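Local coordinates for nucleoprotein (Sendai virus, PDB 6M7D), which coats the viral RNA genome in a helical nucleocapsid, one subunit per six nucleotides, shielding it from nucleases and presenting it as template for transcription and replication, at residues 140-148 with 207-215; 227-238 with 308-317. All coordinates share one frame; numbering follows the deposited sequence.

The two contacts follow one another along the chain: contact 1 ends at the start of helix 213-225, and helix 227-239, which provides one side of contact 2, comes directly after it. Their centres are 27 Å apart and their nearest atoms about 9 Å, so they do not touch. Contact 1 holds a loop within the N-terminal lobe, and its nearest atom stays about 15 Å from the bound RNA. Contact 2 lies close to the centre of the chain and, by the two-lobed plan of paramyxovirus nucleoproteins, joins the N-terminal lobe to the C-terminal one; it comes within about 4 Å of the RNA, with Cys-314 packing on a sugar.

Contact 1: residues 140-148 with 207-215; sequences NKSPLFQGQ and GALVFTGET
Phe-145 lays its ring beside Leu-209, whose CD2 stands over one face, 4.1 Å from the ring centroid, in a CH-pi contact. Leu-144 CG covers the opposite face, and the Phe-211 ring meets Phe-145 rim to rim, their planes turned by 34°. A flat ring suits Phe-145, which slots between Leu-144 and Leu-209. The backbones run alongside here through a single beta bridge between Phe-145 and Phe-211, where Gln-146 N donates to Val-210 O at 3.0 Å. Beyond it the second segment enters helix 213-225, with Thr-212 as the N-cap. With chi1 at 44°, its OG1 sits between backbone N and carbonyl carbon; there it donates to Pro-143 O at 2.7 Å and weakly accepts from Thr-215 N, while CG2 packs against CG of Gln-146. Thr-215 OG1 donates to Leu-144 O at 2.6 Å, so two threonine hydroxyls at the helix start grip successive carbonyls of the loop. Farther out, Phe-211 N bonds to Gln-173 OE1 and its ring rests on Ile-170 and Val-174 of helix 163-181, whereas Leu-144 packs on Thr-55, Leu-58 and Leu-62 of helix 47-62.

Contact 2: residues 227-238 with 308-317; sequences QSLVSLMVETLV and PRAPFICILK
Residues 227-238 of helix 227-239 meet the segment 308-317, which leaves a 3-10 turn at 308-311 for a loop, at three successive points, the CA atoms of Val-238 and Pro-308 lying 6.1 Å apart, those of Val-234 and Phe-312 7.0 Å and those of Ser-231 and Leu-316 6.5 Å. Val-234 is the centre of the packing. Its CG1 stands anti to the backbone N (chi1 163°) and meets CG of the Phe-312 ring at 3.7 Å, while CG2, beside that N, lies against Ile-315 CD1. Val-234 and Leu-316 reach toward each other tip to tip, and one turn back Val-230 CG1 touches Ile-315 CD1 at 3.9 Å. The short valines are consistent with such close backbones, Phe-312, Ile-315 and Leu-316 reaching in from the other side. In the two-lobed paramyxovirus nucleoprotein core, whose RNA runs in the groove between lobes, such packing joins an N-terminal-lobe helix to the C-terminal lobe; Cys-314 touches an RNA sugar. Val-238 continues the apolar face, its CG2 reaching Phe-312 CE2 at 3.7 Å and CG1 lying over the face of the Arg-309 guanidinium. At the margin Arg-309, extended from CG to NE, forms a salt bridge with Glu-235: NH2 donates to the syn lone pair of OE2 at 3.1 Å and 168°, the oxygen lying nearly in the guanidinium plane. On the flanks of the helix away from this segment, Met-233 packs on Trp-175 and Thr-236 OG1 bonds with Tyr-89 OH.

Contact 1: residues 140-148 with 207-215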
ATOM      1  N   ASN A 140     -16.539  -9.812  20.928  1.00 18.98           N
ATOM      2  CA  ASN A 140     -15.955  -8.773  20.095  1.00 18.98           C
ATOM      3  C   ASN A 140     -15.526  -7.629  21.000  1.00 18.98           C
ATOM      4  O   ASN A 140     -16.371  -6.997  21.642  1.00 18.98           O
ATOM      5  CB  ASN A 140     -16.954  -8.287  19.045  1.00 18.98           C
ATOM      6  CG  ASN A 140     -16.981  -9.167  17.810  1.00 18.98           C
ATOM      7  OD1 ASN A 140     -17.419  -8.743  16.744  1.00 18.98           O
ATOM      8  ND2 ASN A 140     -16.507 -10.398  17.949  1.00 18.98           N
ATOM      9  N   LYS A 141     -14.213  -7.385  21.071  1.00 18.58           N
ATOM     10  CA  LYS A 141     -13.709  -6.253  21.842  1.00 18.58           C
ATOM     11  C   LYS A 141     -14.405  -4.965  21.430  1.00 18.58           C
ATOM     12  O   LYS A 141     -14.784  -4.150  22.279  1.00 18.58           O
ATOM     13  CB  LYS A 141     -12.197  -6.126  21.659  1.00 18.58           C
ATOM     14  CG  LYS A 141     -11.616  -4.801  22.125  1.00 18.58           C
ATOM     15  CD  LYS A 141     -11.498  -4.748  23.637  1.00 18.58           C
ATOM     16  CE  LYS A 141     -11.492  -3.318  24.142  1.00 18.58           C
ATOM     17  NZ  LYS A 141     -10.786  -2.398  23.212  1.00 18.58           N
ATOM     18  N   SER A 142     -14.609  -4.829  20.115  1.00 16.79           N
ATOM     19  CA  SER A 142     -15.314  -3.678  19.489  1.00 16.79           C
ATOM     20  C   SER A 142     -16.187  -4.202  18.342  1.00 16.79           C
ATOM     21  O   SER A 142     -15.928  -5.331  17.884  1.00 16.79           O
ATOM     22  CB  SER A 142     -14.343  -2.626  19.019  1.00 16.79           C
ATOM     23  OG  SER A 142     -13.370  -3.188  18.150  1.00 16.79           O
ATOM     24  N   PRO A 143     -17.205  -3.454  17.857  1.00 14.77           N
ATOM     25  CA  PRO A 143     -18.058  -3.934  16.764  1.00 14.77           C
ATOM     26  C   PRO A 143     -17.246  -4.132  15.474  1.00 14.77           C
ATOM     27  O   PRO A 143     -16.441  -3.278  15.152  1.00 14.77           O
ATOM     28  CB  PRO A 143     -19.094  -2.814  16.585  1.00 14.77           C
ATOM     29  CG  PRO A 143     -18.435  -1.592  17.189  1.00 14.77           C
ATOM     30  CD  PRO A 143     -17.589  -2.123  18.328  1.00 14.77           C
ATOM     31  N   LEU A 144     -17.480  -5.254  14.784  1.00 13.47           N
ATOM     32  CA  LEU A 144     -16.757  -5.601  13.530  1.00 13.47           C
ATOM     33  C   LEU A 144     -17.077  -4.598  12.416  1.00 13.47           C
ATOM     34  O   LEU A 144     -16.134  -4.175  11.720  1.00 13.47           O
ATOM     35  CB  LEU A 144     -17.153  -7.022  13.117  1.00 13.47           C
ATOM     36  CG  LEU A 144     -16.352  -7.611  11.957  1.00 13.47           C
ATOM     37  CD1 LEU A 144     -14.870  -7.645  12.290  1.00 13.47           C
ATOM     38  CD2 LEU A 144     -16.852  -9.003  11.606  1.00 13.47           C
ATOM     39  N   PHE A 145     -18.346  -4.201  12.284  1.00 10.32           N
ATOM     40  CA  PHE A 145     -18.761  -3.266  11.203  1.00 10.32           C
ATOM     41  C   PHE A 145     -19.548  -2.091  11.788  1.00 10.32           C
ATOM     42  O   PHE A 145     -20.080  -2.210  12.907  1.00 10.32           O
ATOM     43  CB  PHE A 145     -19.611  -3.979  10.148  1.00 10.32           C
ATOM     44  CG  PHE A 145     -18.896  -5.038   9.349  1.00 10.32           C
ATOM     45  CD1 PHE A 145     -17.892  -4.698   8.457  1.00 10.32           C
ATOM     46  CD2 PHE A 145     -19.241  -6.373   9.473  1.00 10.32           C
ATOM     47  CE1 PHE A 145     -17.241  -5.672   7.718  1.00 10.32           C
ATOM     48  CE2 PHE A 145     -18.590  -7.347   8.733  1.00 10.32           C
ATOM     49  CZ  PHE A 145     -17.591  -6.995   7.856  1.00 10.32           C
ATOM     50  N   GLN A 146     -19.574  -0.975  11.054  1.00 12.27           N
ATOM     51  CA  GLN A 146     -20.306   0.247  11.481  1.00 12.27           C
ATOM     52  C   GLN A 146     -21.814   0.024  11.329  1.00 12.27           C
ATOM     53  O   GLN A 146     -22.232  -0.500  10.278  1.00 12.27           O
ATOM     54  CB  GLN A 146     -19.872   1.439  10.626  1.00 12.27           C
ATOM     55  CG  GLN A 146     -18.396   1.779  10.758  1.00 12.27           C
ATOM     56  CD  GLN A 146     -18.018   2.984   9.932  1.00 12.27           C
ATOM     57  OE1 GLN A 146     -18.871   3.665   9.369  1.00 12.27           O
ATOM     58  NE2 GLN A 146     -16.726   3.256   9.854  1.00 12.27           N
ATOM     59  N   GLY A 147     -22.590   0.420  12.343  1.00 18.15           N
ATOM     60  CA  GLY A 147     -24.059   0.280  12.316  1.00 18.15           C
ATOM     61  C   GLY A 147     -24.739   1.637  12.366  1.00 18.15           C
ATOM     62  O   GLY A 147     -24.409   2.426  13.273  1.00 18.15           O
ATOM     63  N   GLN A 148     -25.665   1.895  11.438  1.00 23.81           N
ATOM     64  CA  GLN A 148     -26.376   3.202  11.392  1.00 23.81           C
ATOM     65  C   GLN A 148     -27.882   2.966  11.232  1.00 23.81           C
ATOM     66  O   GLN A 148     -28.264   1.890  10.734  1.00 23.81           O
ATOM     67  CB  GLN A 148     -25.817   4.079  10.269  1.00 23.81           C
ATOM     68  CG  GLN A 148     -26.211   5.546  10.374  1.00 23.81           C
ATOM     69  CD  GLN A 148     -25.663   6.374   9.238  1.00 23.81           C
ATOM     70  OE1 GLN A 148     -25.007   5.866   8.332  1.00 23.81           O
ATOM     71  NE2 GLN A 148     -25.933   7.668   9.280  1.00 23.81           N
ATOM     72  N   GLY A 207     -23.151   0.238   3.060  1.00  9.14           N
ATOM     73  CA  GLY A 207     -23.054   0.772   4.408  1.00  9.14           C
ATOM     74  C   GLY A 207     -23.020  -0.288   5.490  1.00  9.14           C
ATOM     75  O   GLY A 207     -22.519  -0.040   6.587  1.00  9.14           O
ATOM     76  N   ALA A 208     -23.540  -1.481   5.200  1.00 10.33           N
ATOM     77  CA  ALA A 208     -23.629  -2.507   6.231  1.00 10.33           C
ATOM     78  C   ALA A 208     -22.303  -3.220   6.446  1.00 10.33           C
ATOM     79  O   ALA A 208     -22.101  -3.841   7.493  1.00 10.33           O
ATOM     80  CB  ALA A 208     -24.715  -3.516   5.874  1.00 10.33           C
ATOM     81  N   LEU A 209     -21.394  -3.156   5.476  1.00  8.54           N
ATOM     82  CA  LEU A 209     -20.119  -3.848   5.567  1.00  8.54           C
ATOM     83  C   LEU A 209     -18.938  -2.895   5.633  1.00  8.54           C
ATOM     84  O   LEU A 209     -17.818  -3.288   5.300  1.00  8.54           O
ATOM     85  CB  LEU A 209     -19.952  -4.805   4.390  1.00  8.54           C
ATOM     86  CG  LEU A 209     -20.924  -5.978   4.334  1.00  8.54           C
ATOM     87  CD1 LEU A 209     -20.804  -6.651   2.997  1.00  8.54           C
ATOM     88  CD2 LEU A 209     -20.657  -6.966   5.450  1.00  8.54           C
ATOM     89  N   VAL A 210     -19.162  -1.653   6.053  1.00  7.96           N
ATOM     90  CA  VAL A 210     -18.075  -0.691   6.174  1.00  7.96           C
ATOM     91  C   VAL A 210     -17.371  -0.907   7.505  1.00  7.96           C
ATOM     92  O   VAL A 210     -17.983  -0.772   8.566  1.00  7.96           O
ATOM     93  CB  VAL A 210     -18.599   0.743   6.053  1.00  7.96           C
ATOM     94  CG1 VAL A 210     -17.530   1.728   6.453  1.00  7.96           C
ATOM     95  CG2 VAL A 210     -19.056   1.009   4.646  1.00  7.96           C
ATOM     96  N   PHE A 211     -16.080  -1.231   7.452  1.00  6.84           N
ATOM     97  CA  PHE A 211     -15.306  -1.465   8.665  1.00  6.84           C
ATOM     98  C   PHE A 211     -15.447  -0.300   9.634  1.00  6.84           C
ATOM     99  O   PHE A 211     -15.493   0.863   9.230  1.00  6.84           O
ATOM    100  CB  PHE A 211     -13.825  -1.647   8.330  1.00  6.84           C
ATOM    101  CG  PHE A 211     -13.497  -2.944   7.666  1.00  6.84           C
ATOM    102  CD1 PHE A 211     -14.462  -3.905   7.459  1.00  6.84           C
ATOM    103  CD2 PHE A 211     -12.211  -3.201   7.247  1.00  6.84           C
ATOM    104  CE1 PHE A 211     -14.149  -5.087   6.841  1.00  6.84           C
ATOM    105  CE2 PHE A 211     -11.897  -4.382   6.636  1.00  6.84           C
ATOM    106  CZ  PHE A 211     -12.865  -5.324   6.432  1.00  6.84           C
ATOM    107  N   THR A 212     -15.510  -0.614  10.921  1.00  9.76           N
ATOM    108  CA  THR A 212     -15.357   0.423  11.923  1.00  9.76           C
ATOM    109  C   THR A 212     -13.899   0.861  11.988  1.00  9.76           C
ATOM    110  O   THR A 212     -13.007   0.225  11.425  1.00  9.76           O
ATOM    111  CB  THR A 212     -15.815  -0.070  13.292  1.00  9.76           C
ATOM    112  OG1 THR A 212     -15.303  -1.385  13.519  1.00  9.76           O
ATOM    113  CG2 THR A 212     -17.305  -0.109  13.369  1.00  9.76           C
ATOM    114  N   GLY A 213     -13.654   1.970  12.680  1.00 10.26           N
ATOM    115  CA  GLY A 213     -12.283   2.392  12.897  1.00 10.26           C
ATOM    116  C   GLY A 213     -11.484   1.368  13.677  1.00 10.26           C
ATOM    117  O   GLY A 213     -10.301   1.152  13.410  1.00 10.26           O
ATOM    118  N   GLU A 214     -12.127   0.709  14.641  1.00 11.23           N
ATOM    119  CA  GLU A 214     -11.439  -0.289  15.451  1.00 11.23           C
ATOM    120  C   GLU A 214     -11.032  -1.494  14.614  1.00 11.23           C
ATOM    121  O   GLU A 214      -9.931  -2.030  14.782  1.00 11.23           O
ATOM    122  CB  GLU A 214     -12.332  -0.718  16.611  1.00 11.23           C
ATOM    123  CG  GLU A 214     -12.794   0.428  17.491  1.00 11.23           C
ATOM    124  CD  GLU A 214     -14.061   1.086  16.975  1.00 11.23           C
ATOM    125  OE1 GLU A 214     -15.164   0.635  17.352  1.00 11.23           O
ATOM    126  OE2 GLU A 214     -13.956   2.053  16.192  1.00 11.23           O
ATOM    127  N   THR A 215     -11.908  -1.937  13.714  1.00  9.17           N
ATOM    128  CA  THR A 215     -11.545  -2.999  12.785  1.00  9.17           C
ATOM    129  C   THR A 215     -10.366  -2.584  11.920  1.00  9.17           C
ATOM    130  O   THR A 215      -9.455  -3.381  11.670  1.00  9.17           O
ATOM    131  CB  THR A 215     -12.743  -3.354  11.909  1.00  9.17           C
ATOM    132  OG1 THR A 215     -13.814  -3.806  12.740  1.00  9.17           O
ATOM    133  CG2 THR A 215     -12.382  -4.439  10.913  1.00  9.17           C
TER

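Contact 2: residues 227-238 with 308-317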
ATOM      1  N   GLN A 227       4.562  -9.680   8.133  1.00  6.64           N
ATOM      2  CA  GLN A 227       5.087  -9.405   6.802  1.00  6.64           C
ATOM      3  C   GLN A 227       4.691 -10.488   5.813  1.00  6.64           C
ATOM      4  O   GLN A 227       4.768 -10.273   4.602  1.00  6.64           O
ATOM      5  CB  GLN A 227       6.607  -9.270   6.862  1.00  6.64           C
ATOM      6  CG  GLN A 227       7.228  -8.557   5.679  1.00  6.64           C
ATOM      7  CD  GLN A 227       7.197  -7.059   5.821  1.00  6.64           C
ATOM      8  OE1 GLN A 227       6.182  -6.418   5.569  1.00  6.64           O
ATOM      9  NE2 GLN A 227       8.313  -6.489   6.231  1.00  6.64           N
ATOM     10  N   SER A 228       4.259 -11.649   6.304  1.00  8.16           N
ATOM     11  CA  SER A 228       3.796 -12.710   5.414  1.00  8.16           C
ATOM     12  C   SER A 228       2.487 -12.331   4.744  1.00  8.16           C
ATOM     13  O   SER A 228       2.288 -12.592   3.554  1.00  8.16           O
ATOM     14  CB  SER A 228       3.626 -14.003   6.201  1.00  8.16           C
ATOM     15  OG  SER A 228       2.613 -13.857   7.177  1.00  8.16           O
ATOM     16  N   LEU A 229       1.583 -11.715   5.500  1.00  6.29           N
ATOM     17  CA  LEU A 229       0.319 -11.262   4.937  1.00  6.29           C
ATOM     18  C   LEU A 229       0.539 -10.151   3.920  1.00  6.29           C
ATOM     19  O   LEU A 229      -0.066 -10.152   2.841  1.00  6.29           O
ATOM     20  CB  LEU A 229      -0.590 -10.805   6.071  1.00  6.29           C
ATOM     21  CG  LEU A 229      -1.869 -10.043   5.776  1.00  6.29           C
ATOM     22  CD1 LEU A 229      -2.908 -10.974   5.221  1.00  6.29           C
ATOM     23  CD2 LEU A 229      -2.343  -9.410   7.058  1.00  6.29           C
ATOM     24  N   VAL A 230       1.412  -9.201   4.244  1.00  5.78           N
ATOM     25  CA  VAL A 230       1.741  -8.129   3.312  1.00  5.78           C
ATOM     26  C   VAL A 230       2.387  -8.696   2.059  1.00  5.78           C
ATOM     27  O   VAL A 230       2.129  -8.230   0.947  1.00  5.78           O
ATOM     28  CB  VAL A 230       2.645  -7.092   4.002  1.00  5.78           C
ATOM     29  CG1 VAL A 230       2.945  -5.935   3.074  1.00  5.78           C
ATOM     30  CG2 VAL A 230       1.990  -6.599   5.274  1.00  5.78           C
ATOM     31  N   SER A 231       3.234  -9.713   2.217  1.00  6.41           N
ATOM     32  CA  SER A 231       3.851 -10.347   1.059  1.00  6.41           C
ATOM     33  C   SER A 231       2.816 -11.045   0.199  1.00  6.41           C
ATOM     34  O   SER A 231       2.885 -10.987  -1.030  1.00  6.41           O
ATOM     35  CB  SER A 231       4.913 -11.340   1.512  1.00  6.41           C
ATOM     36  OG  SER A 231       4.326 -12.390   2.245  1.00  6.41           O
ATOM     37  N   LEU A 232       1.852 -11.720   0.824  1.00  5.58           N
ATOM     38  CA  LEU A 232       0.800 -12.378   0.062  1.00  5.58           C
ATOM     39  C   LEU A 232      -0.032 -11.368  -0.710  1.00  5.58           C
ATOM     40  O   LEU A 232      -0.406 -11.609  -1.860  1.00  5.58           O
ATOM     41  CB  LEU A 232      -0.091 -13.194   0.993  1.00  5.58           C
ATOM     42  CG  LEU A 232      -1.450 -13.580   0.426  1.00  5.58           C
ATOM     43  CD1 LEU A 232      -1.332 -14.823  -0.403  1.00  5.58           C
ATOM     44  CD2 LEU A 232      -2.451 -13.770   1.530  1.00  5.58           C
ATOM     45  N   MET A 233      -0.328 -10.226  -0.098  1.00  4.34           N
ATOM     46  CA  MET A 233      -1.109  -9.212  -0.794  1.00  4.34           C
ATOM     47  C   MET A 233      -0.314  -8.576  -1.929  1.00  4.34           C
ATOM     48  O   MET A 233      -0.840  -8.360  -3.027  1.00  4.34           O
ATOM     49  CB  MET A 233      -1.591  -8.167   0.205  1.00  4.34           C
ATOM     50  CG  MET A 233      -2.506  -8.748   1.258  1.00  4.34           C
ATOM     51  SD  MET A 233      -2.916  -7.603   2.570  1.00  4.34           S
ATOM     52  CE  MET A 233      -4.285  -6.738   1.833  1.00  4.34           C
ATOM     53  N   VAL A 234       0.953  -8.262  -1.654  1.00  4.14           N
ATOM     54  CA  VAL A 234       1.837  -7.663  -2.697  1.00  4.14           C
ATOM     55  C   VAL A 234       1.990  -8.689  -3.822  1.00  4.14           C
ATOM     56  O   VAL A 234       1.935  -8.287  -4.998  1.00  4.14           O
ATOM     57  CB  VAL A 234       3.202  -7.259  -2.107  1.00  4.14           C
ATOM     58  CG1 VAL A 234       4.244  -7.044  -3.193  1.00  4.14           C
ATOM     59  CG2 VAL A 234       3.088  -6.030  -1.221  1.00  4.14           C
ATOM     60  N   GLU A 235       2.139  -9.966  -3.460  1.00  5.80           N
ATOM     61  CA  GLU A 235       2.293 -11.064  -4.452  1.00  5.80           C
ATOM     62  C   GLU A 235       1.026 -11.161  -5.307  1.00  5.80           C
ATOM     63  O   GLU A 235       1.157 -11.314  -6.533  1.00  5.80           O
ATOM     64  CB  GLU A 235       2.548 -12.387  -3.727  1.00  5.80           C
ATOM     65  CG  GLU A 235       2.942 -13.515  -4.661  1.00  5.80           C
ATOM     66  CD  GLU A 235       4.206 -13.253  -5.461  1.00  5.80           C
ATOM     67  OE1 GLU A 235       4.801 -12.172  -5.284  1.00  5.80           O
ATOM     68  OE2 GLU A 235       4.591 -14.130  -6.259  1.00  5.80           O
ATOM     69  N   THR A 236      -0.149 -11.038  -4.681  1.00  5.40           N
ATOM     70  CA  THR A 236      -1.439 -11.114  -5.415  1.00  5.40           C
ATOM     71  C   THR A 236      -1.506  -9.968  -6.426  1.00  5.40           C
ATOM     72  O   THR A 236      -1.904 -10.214  -7.578  1.00  5.40           O
ATOM     73  CB  THR A 236      -2.617 -10.967  -4.444  1.00  5.40           C
ATOM     74  OG1 THR A 236      -2.502 -11.957  -3.422  1.00  5.40           O
ATOM     75  CG2 THR A 236      -3.962 -11.082  -5.127  1.00  5.40           C
ATOM     76  N   LEU A 237      -1.095  -8.771  -6.002  1.00  4.34           N
ATOM     77  CA  LEU A 237      -1.101  -7.559  -6.862  1.00  4.34           C
ATOM     78  C   LEU A 237      -0.131  -7.723  -8.036  1.00  4.34           C
ATOM     79  O   LEU A 237      -0.505  -7.344  -9.159  1.00  4.34           O
ATOM     80  CB  LEU A 237      -0.694  -6.354  -6.009  1.00  4.34           C
ATOM     81  CG  LEU A 237      -1.831  -5.651  -5.275  1.00  4.34           C
ATOM     82  CD1 LEU A 237      -1.290  -4.575  -4.348  1.00  4.34           C
ATOM     83  CD2 LEU A 237      -2.820  -5.054  -6.264  1.00  4.34           C
ATOM     84  N   VAL A 238       1.047  -8.304  -7.793  1.00  5.45           N
ATOM     85  CA  VAL A 238       2.054  -8.385  -8.844  1.00  5.45           C
ATOM     86  C   VAL A 238       1.739  -9.517  -9.813  1.00  5.45           C
ATOM     87  O   VAL A 238       1.806  -9.345 -11.033  1.00  5.45           O
ATOM     88  CB  VAL A 238       3.452  -8.541  -8.222  1.00  5.45           C
ATOM     89  CG1 VAL A 238       4.465  -8.892  -9.281  1.00  5.45           C
ATOM     90  CG2 VAL A 238       3.845  -7.269  -7.530  1.00  5.45           C
ATOM     91  N   PRO A 308       7.930  -5.133 -11.452  1.00  1.48           N
ATOM     92  CA  PRO A 308       6.614  -4.805 -10.892  1.00  1.48           C
ATOM     93  C   PRO A 308       6.567  -4.809  -9.378  1.00  1.48           C
ATOM     94  O   PRO A 308       5.585  -4.315  -8.816  1.00  1.48           O
ATOM     95  CB  PRO A 308       5.705  -5.894 -11.468  1.00  1.48           C
ATOM     96  CG  PRO A 308       6.473  -6.511 -12.556  1.00  1.48           C
ATOM     97  CD  PRO A 308       7.898  -6.401 -12.188  1.00  1.48           C
ATOM     98  N   ARG A 309       7.568  -5.358  -8.704  1.00  1.61           N
ATOM     99  CA  ARG A 309       7.642  -5.315  -7.253  1.00  1.61           C
ATOM    100  C   ARG A 309       8.381  -4.096  -6.736  1.00  1.61           C
ATOM    101  O   ARG A 309       8.516  -3.943  -5.524  1.00  1.61           O
ATOM    102  CB  ARG A 309       8.319  -6.571  -6.718  1.00  1.61           C
ATOM    103  CG  ARG A 309       7.477  -7.804  -6.798  1.00  1.61           C
ATOM    104  CD  ARG A 309       8.343  -9.023  -6.703  1.00  1.61           C
ATOM    105  NE  ARG A 309       7.748 -10.135  -7.422  1.00  1.61           N
ATOM    106  CZ  ARG A 309       7.066 -11.107  -6.840  1.00  1.61           C
ATOM    107  NH1 ARG A 309       6.907 -11.103  -5.527  1.00  1.61           N
ATOM    108  NH2 ARG A 309       6.551 -12.083  -7.571  1.00  1.61           N
ATOM    109  N   ALA A 310       8.873  -3.244  -7.626  1.00  0.87           N
ATOM    110  CA  ALA A 310       9.512  -2.008  -7.195  1.00  0.87           C
ATOM    111  C   ALA A 310       8.593  -1.091  -6.398  1.00  0.87           C
ATOM    112  O   ALA A 310       9.088  -0.435  -5.468  1.00  0.87           O
ATOM    113  CB  ALA A 310      10.068  -1.279  -8.416  1.00  0.87           C
ATOM    114  N   PRO A 311       7.295  -0.968  -6.701  1.00  0.89           N
ATOM    115  CA  PRO A 311       6.438  -0.114  -5.875  1.00  0.89           C
ATOM    116  C   PRO A 311       6.248  -0.599  -4.459  1.00  0.89           C
ATOM    117  O   PRO A 311       5.667   0.132  -3.655  1.00  0.89           O
ATOM    118  CB  PRO A 311       5.116  -0.128  -6.634  1.00  0.89           C
ATOM    119  CG  PRO A 311       5.489  -0.384  -7.997  1.00  0.89           C
ATOM    120  CD  PRO A 311       6.598  -1.339  -7.942  1.00  0.89           C
ATOM    121  N   PHE A 312       6.710  -1.795  -4.113  1.00  1.76           N
ATOM    122  CA  PHE A 312       6.412  -2.367  -2.809  1.00  1.76           C
ATOM    123  C   PHE A 312       7.663  -2.678  -2.012  1.00  1.76           C
ATOM    124  O   PHE A 312       7.584  -3.382  -1.009  1.00  1.76           O
ATOM    125  CB  PHE A 312       5.555  -3.621  -2.961  1.00  1.76           C
ATOM    126  CG  PHE A 312       4.453  -3.460  -3.942  1.00  1.76           C
ATOM    127  CD1 PHE A 312       3.320  -2.754  -3.609  1.00  1.76           C
ATOM    128  CD2 PHE A 312       4.562  -3.985  -5.209  1.00  1.76           C
ATOM    129  CE1 PHE A 312       2.320  -2.588  -4.509  1.00  1.76           C
ATOM    130  CE2 PHE A 312       3.560  -3.819  -6.106  1.00  1.76           C
ATOM    131  CZ  PHE A 312       2.436  -3.120  -5.756  1.00  1.76           C
ATOM    132  N   ILE A 313       8.811  -2.143  -2.419  1.00  1.99           N
ATOM    133  CA  ILE A 313      10.046  -2.467  -1.724  1.00  1.99           C
ATOM    134  C   ILE A 313      10.039  -1.929  -0.301  1.00  1.99           C
ATOM    135  O   ILE A 313      10.699  -2.486   0.577  1.00  1.99           O
ATOM    136  CB  ILE A 313      11.258  -1.949  -2.515  1.00  1.99           C
ATOM    137  CG1 ILE A 313      11.109  -0.461  -2.798  1.00  1.99           C
ATOM    138  CG2 ILE A 313      11.428  -2.736  -3.791  1.00  1.99           C
ATOM    139  CD1 ILE A 313      12.333   0.165  -3.367  1.00  1.99           C
ATOM    140  N   CYS A 314       9.285  -0.867  -0.033  1.00  1.76           N
ATOM    141  CA  CYS A 314       9.330  -0.295   1.303  1.00  1.76           C
ATOM    142  C   CYS A 314       8.293  -0.897   2.237  1.00  1.76           C
ATOM    143  O   CYS A 314       8.557  -1.022   3.435  1.00  1.76           O
ATOM    144  CB  CYS A 314       9.167   1.223   1.251  1.00  1.76           C
ATOM    145  SG  CYS A 314       9.500   2.010   2.838  1.00  1.76           S
ATOM    146  N   ILE A 315       7.114  -1.264   1.737  1.00  2.44           N
ATOM    147  CA  ILE A 315       6.163  -1.940   2.613  1.00  2.44           C
ATOM    148  C   ILE A 315       6.568  -3.389   2.814  1.00  2.44           C
ATOM    149  O   ILE A 315       6.177  -4.017   3.802  1.00  2.44           O
ATOM    150  CB  ILE A 315       4.729  -1.827   2.068  1.00  2.44           C
ATOM    151  CG1 ILE A 315       4.630  -2.420   0.671  1.00  2.44           C
ATOM    152  CG2 ILE A 315       4.267  -0.396   2.070  1.00  2.44           C
ATOM    153  CD1 ILE A 315       3.312  -3.059   0.413  1.00  2.44           C
ATOM    154  N   LEU A 316       7.359  -3.936   1.901  1.00  2.80           N
ATOM    155  CA  LEU A 316       7.863  -5.291   2.007  1.00  2.80           C
ATOM    156  C   LEU A 316       9.193  -5.373   2.725  1.00  2.80           C
ATOM    157  O   LEU A 316       9.723  -6.475   2.880  1.00  2.80           O
ATOM    158  CB  LEU A 316       8.009  -5.913   0.622  1.00  2.80           C
ATOM    159  CG  LEU A 316       6.734  -6.427  -0.024  1.00  2.80           C
ATOM    160  CD1 LEU A 316       7.097  -7.172  -1.268  1.00  2.80           C
ATOM    161  CD2 LEU A 316       6.004  -7.316   0.934  1.00  2.80           C
ATOM    162  N   LYS A 317       9.749  -4.239   3.151  1.00  3.65           N
ATOM    163  CA  LYS A 317      11.024  -4.206   3.859  1.00  3.65           C
ATOM    164  C   LYS A 317      12.124  -4.845   3.020  1.00  3.65           C
ATOM    165  O   LYS A 317      12.966  -5.583   3.523  1.00  3.65           O
ATOM    166  CB  LYS A 317      10.897  -4.882   5.223  1.00  3.65           C
ATOM    167  CG  LYS A 317      11.801  -4.354   6.298  1.00  3.65           C
ATOM    168  CD  LYS A 317      11.603  -5.146   7.573  1.00  3.65           C
ATOM    169  CE  LYS A 317      10.438  -4.616   8.390  1.00  3.65           C
ATOM    170  NZ  LYS A 317      10.833  -3.404   9.151  1.00  3.65           N
TER